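Local coordinates for DUF72 domain-containing protein (Thermotoga maritima, PDB 1VPQ) that is of unknown function but belongs to the DUF72 family of the TIM-barrel clan, at residues 153-158 / 203-208; 191-196 / 233-238; 248-253 / 260-265. One frame throughout, in Å; residues are numbered along the deposited sequence.

In the fold
The three contacts belong to one TIM-barrel-like domain, their centres lying 14 to 16 Å apart. Along the chain contacts 1 and 2 alternate, 153-158, 191-196, 203-208 and 233-238, and contact 3 follows them both. Contact 1 joins strands 152-155 and 199-204 near their C-terminal ends; contact 3 starts from the neighbouring strand 245-250, and the two touch where F204 O probably bonds N251 N. Contact 2 lies on the outer layer, where the loop of 191-196 meets helix 226-240; that helix reaches contact 3 through F233 and V236, which pack on F265. The polar cluster of contact 1, holding two sulfates probably from crystallisation, thus connects to the outer layer through contact 3; any binding role is only inferred.

Contact 1 (153-158 / 203-208). With SO4 (sulfate ion), chain B; SO4 (sulfate ion), chain C.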
loop_
_atom_site.group_PDB
_atom_site.type_symbol
_atom_site.label_atom_id
_atom_site.label_comp_id
_atom_site.label_asym_id
_atom_site.label_seq_id
_atom_site.Cartn_x
_atom_site.Cartn_y
_atom_site.Cartn_z
ATOM N N ALA A 153 -3.120 -4.587 -7.760
ATOM C CA ALA A 153 -1.996 -3.672 -7.959
ATOM C C ALA A 153 -0.694 -4.340 -7.555
ATOM O O ALA A 153 -0.655 -5.129 -6.599
ATOM C CB ALA A 153 -2.180 -2.379 -7.164
ATOM N N VAL A 154 0.369 -4.022 -8.298
ATOM C CA VAL A 154 1.690 -4.620 -8.067
ATOM C C VAL A 154 2.790 -3.560 -7.887
ATOM O O VAL A 154 2.860 -2.572 -8.633
ATOM C CB VAL A 154 2.080 -5.625 -9.211
ATOM C CG1 VAL A 154 3.562 -6.015 -9.124
ATOM C CG2 VAL A 154 1.209 -6.892 -9.153
ATOM N N GLU A 155 3.646 -3.817 -6.895
ATOM C CA GLU A 155 4.827 -3.020 -6.592
ATOM C C GLU A 155 6.098 -3.886 -6.653
ATOM O O GLU A 155 6.155 -4.962 -6.044
ATOM C CB GLU A 155 4.706 -2.447 -5.170
ATOM C CG GLU A 155 5.805 -1.462 -4.786
ATOM C CD GLU A 155 5.842 -1.153 -3.294
ATOM O OE1 GLU A 155 4.766 -1.098 -2.674
ATOM O OE2 GLU A 155 6.945 -0.958 -2.736
ATOM N N PHE A 156 7.123 -3.380 -7.335
ATOM C CA PHE A 156 8.445 -4.012 -7.385
ATOM C C PHE A 156 9.465 -3.242 -6.556
ATOM O O PHE A 156 9.382 -2.018 -6.431
ATOM C CB PHE A 156 8.958 -4.085 -8.817
ATOM C CG PHE A 156 7.936 -4.527 -9.808
ATOM C CD1 PHE A 156 7.638 -5.875 -9.961
ATOM C CD2 PHE A 156 7.279 -3.598 -10.605
ATOM C CE1 PHE A 156 6.679 -6.293 -10.898
ATOM C CE2 PHE A 156 6.325 -4.002 -11.545
ATOM C CZ PHE A 156 6.029 -5.351 -11.692
ATOM N N ARG A 157 10.428 -3.975 -6.004
ATOM C CA ARG A 157 11.531 -3.399 -5.242
ATOM C C ARG A 157 12.835 -3.378 -6.045
ATOM O O ARG A 157 13.686 -2.524 -5.817
ATOM C CB ARG A 157 11.755 -4.201 -3.962
ATOM C CG ARG A 157 12.742 -3.557 -2.986
ATOM C CD ARG A 157 12.014 -2.642 -2.050
ATOM N NE ARG A 157 11.461 -3.394 -0.925
ATOM C CZ ARG A 157 10.327 -3.113 -0.291
ATOM N NH1 ARG A 157 9.558 -2.100 -0.673
ATOM N NH2 ARG A 157 9.951 -3.868 0.730
ATOM N N HIS A 158 12.991 -4.306 -6.986
ATOM C CA HIS A 158 14.258 -4.465 -7.701
ATOM C C HIS A 158 14.280 -3.621 -8.991
ATOM O O HIS A 158 13.288 -3.576 -9.725
ATOM C CB HIS A 158 14.490 -5.955 -8.007
ATOM C CG HIS A 158 15.909 -6.292 -8.357
ATOM N ND1 HIS A 158 16.314 -6.554 -9.648
ATOM C CD2 HIS A 158 17.016 -6.410 -7.584
ATOM C CE1 HIS A 158 17.608 -6.818 -9.654
ATOM N NE2 HIS A 158 18.058 -6.737 -8.414
ATOM N N ARG A 203 2.782 4.573 -3.141
ATOM C CA ARG A 203 3.304 4.190 -1.834
ATOM C C ARG A 203 4.611 4.923 -1.533
ATOM O O ARG A 203 5.542 4.859 -2.315
ATOM C CB ARG A 203 3.495 2.679 -1.753
ATOM C CG ARG A 203 2.188 1.893 -1.852
ATOM C CD ARG A 203 2.401 0.443 -1.470
ATOM N NE ARG A 203 2.447 0.240 -0.023
ATOM C CZ ARG A 203 3.264 -0.601 0.612
ATOM N NH1 ARG A 203 4.171 -1.305 -0.043
ATOM N NH2 ARG A 203 3.195 -0.711 1.931
ATOM N N PHE A 204 4.657 5.621 -0.396
ATOM C CA PHE A 204 5.831 6.388 0.019
ATOM C C PHE A 204 6.449 5.774 1.268
ATOM O O PHE A 204 5.832 5.756 2.328
ATOM C CB PHE A 204 5.453 7.849 0.291
ATOM C CG PHE A 204 4.715 8.520 -0.851
ATOM C CD1 PHE A 204 5.129 8.365 -2.168
ATOM C CD2 PHE A 204 3.621 9.332 -0.598
ATOM C CE1 PHE A 204 4.446 8.993 -3.212
ATOM C CE2 PHE A 204 2.935 9.969 -1.637
ATOM C CZ PHE A 204 3.349 9.795 -2.941
ATOM N N HIS A 205 7.674 5.275 1.128
ATOM C CA HIS A 205 8.375 4.565 2.210
ATOM C C HIS A 205 9.406 5.422 2.925
ATOM O O HIS A 205 10.096 4.939 3.833
ATOM C CB HIS A 205 9.105 3.338 1.646
ATOM C CG HIS A 205 8.220 2.400 0.887
ATOM N ND1 HIS A 205 7.163 1.744 1.473
ATOM C CD2 HIS A 205 8.250 1.995 -0.402
ATOM C CE1 HIS A 205 6.569 0.986 0.572
ATOM N NE2 HIS A 205 7.208 1.121 -0.576
ATOM N N GLY A 206 9.527 6.675 2.499
ATOM C CA GLY A 206 10.636 7.529 2.908
ATOM C C GLY A 206 11.910 7.182 2.155
ATOM O O GLY A 206 11.913 6.312 1.291
ATOM N N ARG A 207 12.997 7.855 2.507
ATOM C CA ARG A 207 14.245 7.777 1.755
ATOM C C ARG A 207 15.447 7.598 2.657
ATOM O O ARG A 207 16.521 8.138 2.391
ATOM C CB ARG A 207 14.440 9.046 0.935
ATOM C CG ARG A 207 13.308 9.343 0.012
ATOM C CD ARG A 207 13.541 10.661 -0.631
ATOM N NE ARG A 207 12.538 10.926 -1.637
ATOM C CZ ARG A 207 12.473 12.041 -2.352
ATOM N NH1 ARG A 207 13.365 13.017 -2.172
ATOM N NH2 ARG A 207 11.509 12.180 -3.247
ATOM N N ASN A 208 15.254 6.830 3.722
ATOM C CA ASN A 208 16.320 6.506 4.651
ATOM C C ASN A 208 17.511 5.876 3.924
ATOM O O ASN A 208 17.396 4.799 3.363
ATOM C CB ASN A 208 15.778 5.557 5.728
ATOM C CG ASN A 208 16.766 5.322 6.870
ATOM O OD1 ASN A 208 17.897 5.798 6.842
ATOM N ND2 ASN A 208 16.331 4.574 7.880
HETATM S S SO4 B . 6.753 -2.499 2.386
HETATM O O1 SO4 B . 6.875 -2.421 0.934
HETATM O O2 SO4 B . 7.406 -3.703 2.887
HETATM O O3 SO4 B . 7.395 -1.326 2.959
HETATM O O4 SO4 B . 5.341 -2.564 2.748
HETATM S S SO4 C . 12.881 -6.112 0.994
HETATM O O1 SO4 C . 11.604 -6.424 1.629
HETATM O O2 SO4 C . 13.961 -6.821 1.657
HETATM O O3 SO4 C . 12.856 -6.542 -0.397
HETATM O O4 SO4 C . 13.139 -4.679 1.052
#
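E155 OE2 accepts a hydrogen bond from H205 NE2 at 3.0 Å and forms a longer salt bridge with R157 NH1, at 3.5 Å. The other oxygen of the carboxylate, OE1, takes the N-H of R203 NH1 at 2.7 Å on its syn side. That bond is nearly straight, at 167°, and OE1 lies in the guanidinium plane. An extended chain, with CG anti to the backbone N (chi1 -173°), carries the E155 carboxylate across to the two partners on 203-208. H205 is held at its far nitrogen, ND1, by a hydrogen bond to N251 ND2, which should limit rotation of the imidazole. The contact lies where TIM barrels commonly have their binding sites, at the C-terminal ends of the parallel strands: strands 152-155 and 199-204 flank strand 176-181, and E155 packs on its V178 and V180. A leucine here, lacking the carboxylate, would probably leave H205 NE2 without its acceptor and the charges of R157 and R203 without the carboxylate they share. R203 NH2 also forms a salt bridge with E54, which may offset part of its charge. Both arginines also reach a sulfate, probably from the crystallisation liquor. Its O1 is shared by R157 NH1 and R203 NH1, each 3.1 Å away, while R203 NH2 reaches its O4 at 3.0 Å; Y220 and K84 complete the grip. A second sulfate takes R157 NE at its O4, at 2.9 Å, and R157 NH2, almost straight, at its O1, at 3.2 Å; both ions lie at the guanidinium edge, in its plane.

Contact 2 (191-196 / 233-238). With SO4 (sulfate ion), chain D.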
loop_
_atom_site.group_PDB
_atom_site.type_symbol
_atom_site.label_atom_id
_atom_site.label_comp_id
_atom_site.label_asym_id
_atom_site.label_seq_id
_atom_site.Cartn_x
_atom_site.Cartn_y
_atom_site.Cartn_z
ATOM N N TYR A 191 11.177 6.083 -8.898
ATOM C CA TYR A 191 9.872 6.734 -8.854
ATOM C C TYR A 191 9.413 6.929 -10.275
ATOM O O TYR A 191 9.989 7.726 -10.993
ATOM C CB TYR A 191 9.983 8.082 -8.140
ATOM C CG TYR A 191 8.754 8.944 -8.175
ATOM C CD1 TYR A 191 7.735 8.768 -7.251
ATOM C CD2 TYR A 191 8.627 9.970 -9.112
ATOM C CE1 TYR A 191 6.601 9.573 -7.275
ATOM C CE2 TYR A 191 7.508 10.778 -9.144
ATOM C CZ TYR A 191 6.498 10.579 -8.222
ATOM O OH TYR A 191 5.379 11.379 -8.243
ATOM N N ARG A 192 8.407 6.162 -10.676
ATOM C CA ARG A 192 7.827 6.258 -12.026
ATOM C C ARG A 192 6.345 6.633 -11.951
ATOM O O ARG A 192 5.507 5.777 -11.681
ATOM C CB ARG A 192 7.978 4.928 -12.798
ATOM C CG ARG A 192 9.387 4.535 -13.260
ATOM C CD ARG A 192 10.316 5.722 -13.323
ATOM N NE ARG A 192 11.493 5.560 -14.159
ATOM C CZ ARG A 192 12.594 6.295 -14.041
ATOM N NH1 ARG A 192 12.697 7.218 -13.090
ATOM N NH2 ARG A 192 13.609 6.090 -14.862
ATOM N N PRO A 193 6.011 7.915 -12.192
ATOM C CA PRO A 193 4.617 8.312 -12.074
ATOM C C PRO A 193 3.869 7.959 -13.361
ATOM O O PRO A 193 3.740 8.780 -14.271
ATOM C CB PRO A 193 4.703 9.810 -11.797
ATOM C CG PRO A 193 5.991 10.252 -12.406
ATOM C CD PRO A 193 6.873 9.044 -12.579
ATOM N N ILE A 194 3.410 6.707 -13.407
ATOM C CA ILE A 194 2.843 6.079 -14.604
ATOM C C ILE A 194 1.574 5.321 -14.239
ATOM O O ILE A 194 1.466 4.759 -13.137
ATOM C CB ILE A 194 3.858 5.082 -15.240
ATOM C CG1 ILE A 194 4.978 5.838 -15.951
ATOM C CG2 ILE A 194 3.182 4.135 -16.251
ATOM C CD1 ILE A 194 6.174 4.979 -16.208
ATOM N N THR A 195 0.620 5.306 -15.171
ATOM C CA THR A 195 -0.600 4.513 -15.000
ATOM C C THR A 195 -0.687 3.391 -16.040
ATOM O O THR A 195 -0.423 3.599 -17.220
ATOM C CB THR A 195 -1.885 5.374 -15.099
ATOM O OG1 THR A 195 -1.899 6.089 -16.339
ATOM C CG2 THR A 195 -1.957 6.354 -13.947
ATOM N N THR A 196 -1.058 2.202 -15.572
ATOM C CA THR A 196 -1.264 1.037 -16.428
ATOM C C THR A 196 -2.745 0.643 -16.528
ATOM O O THR A 196 -3.096 -0.252 -17.298
ATOM C CB THR A 196 -0.513 -0.160 -15.867
ATOM O OG1 THR A 196 -0.948 -0.391 -14.524
ATOM C CG2 THR A 196 0.983 0.091 -15.878
ATOM N N PHE A 233 3.135 15.664 -4.627
ATOM C CA PHE A 233 1.735 16.080 -4.708
ATOM C C PHE A 233 1.327 16.472 -6.127
ATOM O O PHE A 233 0.276 16.055 -6.608
ATOM C CB PHE A 233 1.468 17.242 -3.737
ATOM C CG PHE A 233 0.091 17.868 -3.883
ATOM C CD1 PHE A 233 -1.023 17.268 -3.321
ATOM C CD2 PHE A 233 -0.080 19.052 -4.587
ATOM C CE1 PHE A 233 -2.275 17.841 -3.459
ATOM C CE2 PHE A 233 -1.328 19.623 -4.727
ATOM C CZ PHE A 233 -2.425 19.018 -4.164
ATOM N N GLU A 234 2.148 17.277 -6.796
ATOM C CA GLU A 234 1.814 17.742 -8.146
ATOM C C GLU A 234 1.693 16.572 -9.137
ATOM O O GLU A 234 0.858 16.604 -10.042
ATOM C CB GLU A 234 2.828 18.784 -8.630
ATOM N N ASP A 235 2.513 15.538 -8.946
ATOM C CA ASP A 235 2.417 14.312 -9.738
ATOM C C ASP A 235 1.130 13.546 -9.447
ATOM O O ASP A 235 0.456 13.101 -10.374
ATOM C CB ASP A 235 3.618 13.400 -9.479
ATOM C CG ASP A 235 4.903 13.910 -10.117
ATOM O OD1 ASP A 235 4.830 14.708 -11.072
ATOM O OD2 ASP A 235 5.993 13.501 -9.667
ATOM N N VAL A 236 0.792 13.396 -8.164
ATOM C CA VAL A 236 -0.463 12.743 -7.756
ATOM C C VAL A 236 -1.717 13.406 -8.362
ATOM O O VAL A 236 -2.645 12.712 -8.780
ATOM C CB VAL A 236 -0.603 12.672 -6.206
ATOM C CG1 VAL A 236 -2.022 12.268 -5.801
ATOM C CG2 VAL A 236 0.400 11.690 -5.623
ATOM N N VAL A 237 -1.757 14.738 -8.392
ATOM C CA VAL A 237 -2.918 15.427 -8.964
ATOM C C VAL A 237 -2.920 15.299 -10.486
ATOM O O VAL A 237 -3.982 15.192 -11.100
ATOM C CB VAL A 237 -3.043 16.930 -8.541
ATOM C CG1 VAL A 237 -3.033 17.067 -7.030
ATOM C CG2 VAL A 237 -1.957 17.801 -9.173
ATOM N N GLU A 238 -1.729 15.307 -11.082
ATOM C CA GLU A 238 -1.598 15.186 -12.535
ATOM C C GLU A 238 -2.109 13.824 -13.006
ATOM O O GLU A 238 -2.854 13.742 -13.981
ATOM C CB GLU A 238 -0.143 15.383 -12.974
HETATM S S SO4 D . 13.973 8.779 -9.087
HETATM O O1 SO4 D . 14.302 7.557 -8.345
HETATM O O2 SO4 D . 14.131 8.584 -10.533
HETATM O O3 SO4 D . 12.605 9.176 -8.813
HETATM O O4 SO4 D . 14.829 9.858 -8.631
#
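A single hydrogen bond, from Y191 OH to D235 OD2 at 2.6 Å, is the polar core of the contact. The hydroxyl meets OD2 on the anti side, 16° out of the carboxylate plane, and the carboxylate is turned only 26° from the plane of the phenol ring. OD2 lies at the ring edge, near its plane, where CE2 of Y191 is 3.2 Å from it. The tyrosine reaches the helix because CG stands anti to the backbone N (chi1 172°), sending the ring out from the loop toward D235. Van der Waals contact adds little: P193 CG lies 4.2 Å from D235 OD2. Apolar packing involves neighbours, Y191 resting on L232 and V179, and P193 and T195 on L239, so that the loop lies along the helix face bearing L232, D235 and L239. Backbone bonding shapes the loop itself, with P193 at the centre of an inverse gamma turn closed by a weak bond from I194 N to R192 O. A sulfate, probably from the crystallisation liquor, lies by Y191 N and R192 NH1, with at most weak bonds; its close approach to Y191 CB makes the details doubtful. The segment 191-196 belongs to the connection between strands 176-181 and 199-204, which contains no helix, whereas a canonical TIM barrel would carry one there. Here an irregular loop packs instead against helix 226-240, the helix that follows strand 199-204 in the beta-alpha succession of the barrel.

Contact 3 (248-253 / 260-265); sequences VFFNNC and INALQF
F250 and F265 meet through different first torsions: CG of F250 is anti to its carbonyl carbon (chi1 -80°), whereas that of F265 is anti to its backbone N (chi1 -163°). The two side chains cross at about a right angle, and the edge of the F250 ring points at the face of F265 in an offset edge-to-face pair, with centroids 5.8 Å apart and planes at 63°. The backbone of the helix covers one face of F250, where the peptide link between N261 and A262 sits over the ring centre. N261 CB comes to 3.5 Å from F250 CE2, and A262 CB lies 3.8 Å from CD1 of the same ring. V248 adds a smaller apolar touch, its CG1 reaching F265 CE2 at 4.0 Å. Beyond the strand end, N252 ND2 donates to N261 OD1 at 3.0 Å; the two amide planes are nearly parallel, but the donor is somewhat tilted from the carbonyl plane. Each of these atoms has another partner, N252 ND2 the carbonyl of Y222 and N261 OD1 the backbone N of Y224. N261 ND2 is taken up by Q264 OE1 at 2.7 Å, one turn further along the helix. Strand 245-250 and helix 257-270 form the last beta-alpha unit of the barrel, their local axes running roughly antiparallel. Apolar packing thus seats the helix on the strand, while the asparagine pair, with N252 ND2 and both polar atoms of the N261 amide bonded, ties the strand's following loop and the segment around Y222 and Y224 to the helix.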
loop_
_atom_site.group_PDB
_atom_site.type_symbol
_atom_site.label_atom_id
_atom_site.label_comp_id
_atom_site.label_asym_id
_atom_site.label_seq_id
_atom_site.Cartn_x
_atom_site.Cartn_y
_atom_site.Cartn_z
ATOM N N VAL A 248 -3.262 6.824 -2.124
ATOM C CA VAL A 248 -1.941 7.285 -1.729
ATOM C C VAL A 248 -1.713 6.881 -0.280
ATOM O O VAL A 248 -2.476 7.264 0.602
ATOM C CB VAL A 248 -1.826 8.819 -1.873
ATOM C CG1 VAL A 248 -0.415 9.290 -1.569
ATOM C CG2 VAL A 248 -2.261 9.279 -3.282
ATOM N N PHE A 249 -0.675 6.096 -0.034
ATOM C CA PHE A 249 -0.369 5.649 1.332
ATOM C C PHE A 249 1.057 5.993 1.708
ATOM O O PHE A 249 1.957 5.869 0.877
ATOM C CB PHE A 249 -0.594 4.139 1.472
ATOM C CG PHE A 249 -2.002 3.713 1.170
ATOM C CD1 PHE A 249 -2.981 3.753 2.155
ATOM C CD2 PHE A 249 -2.357 3.294 -0.106
ATOM C CE1 PHE A 249 -4.286 3.378 1.876
ATOM C CE2 PHE A 249 -3.670 2.915 -0.390
ATOM C CZ PHE A 249 -4.628 2.959 0.610
ATOM N N PHE A 250 1.241 6.418 2.964
ATOM C CA PHE A 250 2.558 6.717 3.549
ATOM C C PHE A 250 2.972 5.600 4.483
ATOM O O PHE A 250 2.217 5.216 5.375
ATOM C CB PHE A 250 2.534 8.022 4.348
ATOM C CG PHE A 250 2.632 9.250 3.506
ATOM C CD1 PHE A 250 1.522 9.722 2.820
ATOM C CD2 PHE A 250 3.829 9.934 3.394
ATOM C CE1 PHE A 250 1.598 10.857 2.040
ATOM C CE2 PHE A 250 3.916 11.071 2.617
ATOM C CZ PHE A 250 2.789 11.534 1.936
ATOM N N ASN A 251 4.196 5.119 4.296
ATOM C CA ASN A 251 4.665 3.899 4.925
ATOM C C ASN A 251 5.796 4.136 5.917
ATOM O O ASN A 251 6.266 3.197 6.560
ATOM C CB ASN A 251 5.134 2.925 3.830
ATOM C CG ASN A 251 5.126 1.483 4.285
ATOM O OD1 ASN A 251 4.294 1.075 5.099
ATOM N ND2 ASN A 251 6.054 0.698 3.761
ATOM N N ASN A 252 6.242 5.385 6.015
ATOM C CA ASN A 252 7.317 5.773 6.930
ATOM C C ASN A 252 6.771 5.941 8.333
ATOM O O ASN A 252 6.845 7.016 8.911
ATOM C CB ASN A 252 8.016 7.054 6.453
ATOM C CG ASN A 252 7.056 8.219 6.237
ATOM O OD1 ASN A 252 5.975 8.053 5.679
ATOM N ND2 ASN A 252 7.465 9.409 6.658
ATOM N N CYS A 253 6.234 4.853 8.879
ATOM C CA CYS A 253 5.360 4.898 10.063
ATOM C C CYS A 253 6.102 4.977 11.394
ATOM O O CYS A 253 5.477 5.124 12.443
ATOM C CB CYS A 253 4.408 3.686 10.065
ATOM S SG CYS A 253 3.076 3.748 8.793
ATOM N N ILE A 260 2.031 12.189 10.173
ATOM C CA ILE A 260 2.382 13.608 9.992
ATOM C C ILE A 260 2.395 13.976 8.513
ATOM O O ILE A 260 1.680 14.889 8.089
ATOM C CB ILE A 260 3.754 13.964 10.651
ATOM C CG1 ILE A 260 3.627 13.935 12.176
ATOM C CG2 ILE A 260 4.241 15.356 10.222
ATOM C CD1 ILE A 260 4.947 14.022 12.932
ATOM N N ASN A 261 3.188 13.256 7.729
ATOM C CA ASN A 261 3.290 13.513 6.298
ATOM C C ASN A 261 1.967 13.308 5.554
ATOM O O ASN A 261 1.648 14.060 4.623
ATOM C CB ASN A 261 4.381 12.642 5.655
ATOM C CG ASN A 261 5.792 13.042 6.073
ATOM O OD1 ASN A 261 6.705 12.224 6.027
ATOM N ND2 ASN A 261 5.976 14.297 6.473
ATOM N N ALA A 262 1.204 12.295 5.953
ATOM C CA ALA A 262 -0.072 12.009 5.295
ATOM C C ALA A 262 -1.067 13.139 5.551
ATOM O O ALA A 262 -1.858 13.501 4.670
ATOM C CB ALA A 262 -0.633 10.665 5.764
ATOM N N LEU A 263 -1.016 13.680 6.763
ATOM C CA LEU A 263 -1.823 14.840 7.149
ATOM C C LEU A 263 -1.393 16.120 6.427
ATOM O O LEU A 263 -2.237 16.959 6.099
ATOM C CB LEU A 263 -1.756 15.066 8.659
ATOM C CG LEU A 263 -2.464 14.047 9.556
ATOM C CD1 LEU A 263 -2.028 14.233 10.981
ATOM C CD2 LEU A 263 -3.980 14.164 9.445
ATOM N N GLN A 264 -0.086 16.276 6.209
ATOM C CA GLN A 264 0.442 17.406 5.441
ATOM C C GLN A 264 -0.022 17.303 4.004
ATOM O O GLN A 264 -0.457 18.278 3.408
ATOM C CB GLN A 264 1.966 17.422 5.468
ATOM C CG GLN A 264 2.569 17.872 6.767
ATOM C CD GLN A 264 4.060 17.620 6.813
ATOM O OE1 GLN A 264 4.507 16.495 6.999
ATOM N NE2 GLN A 264 4.836 18.669 6.648
ATOM N N PHE A 265 0.078 16.099 3.463
ATOM C CA PHE A 265 -0.353 15.808 2.098
ATOM C C PHE A 265 -1.858 16.019 1.921
ATOM O O PHE A 265 -2.303 16.591 0.926
ATOM C CB PHE A 265 0.014 14.361 1.754
ATOM C CG PHE A 265 -0.002 14.063 0.290
ATOM C CD1 PHE A 265 1.102 14.350 -0.492
ATOM C CD2 PHE A 265 -1.106 13.486 -0.296
ATOM C CE1 PHE A 265 1.107 14.072 -1.829
ATOM C CE2 PHE A 265 -1.118 13.208 -1.635
ATOM C CZ PHE A 265 -0.005 13.504 -2.410
#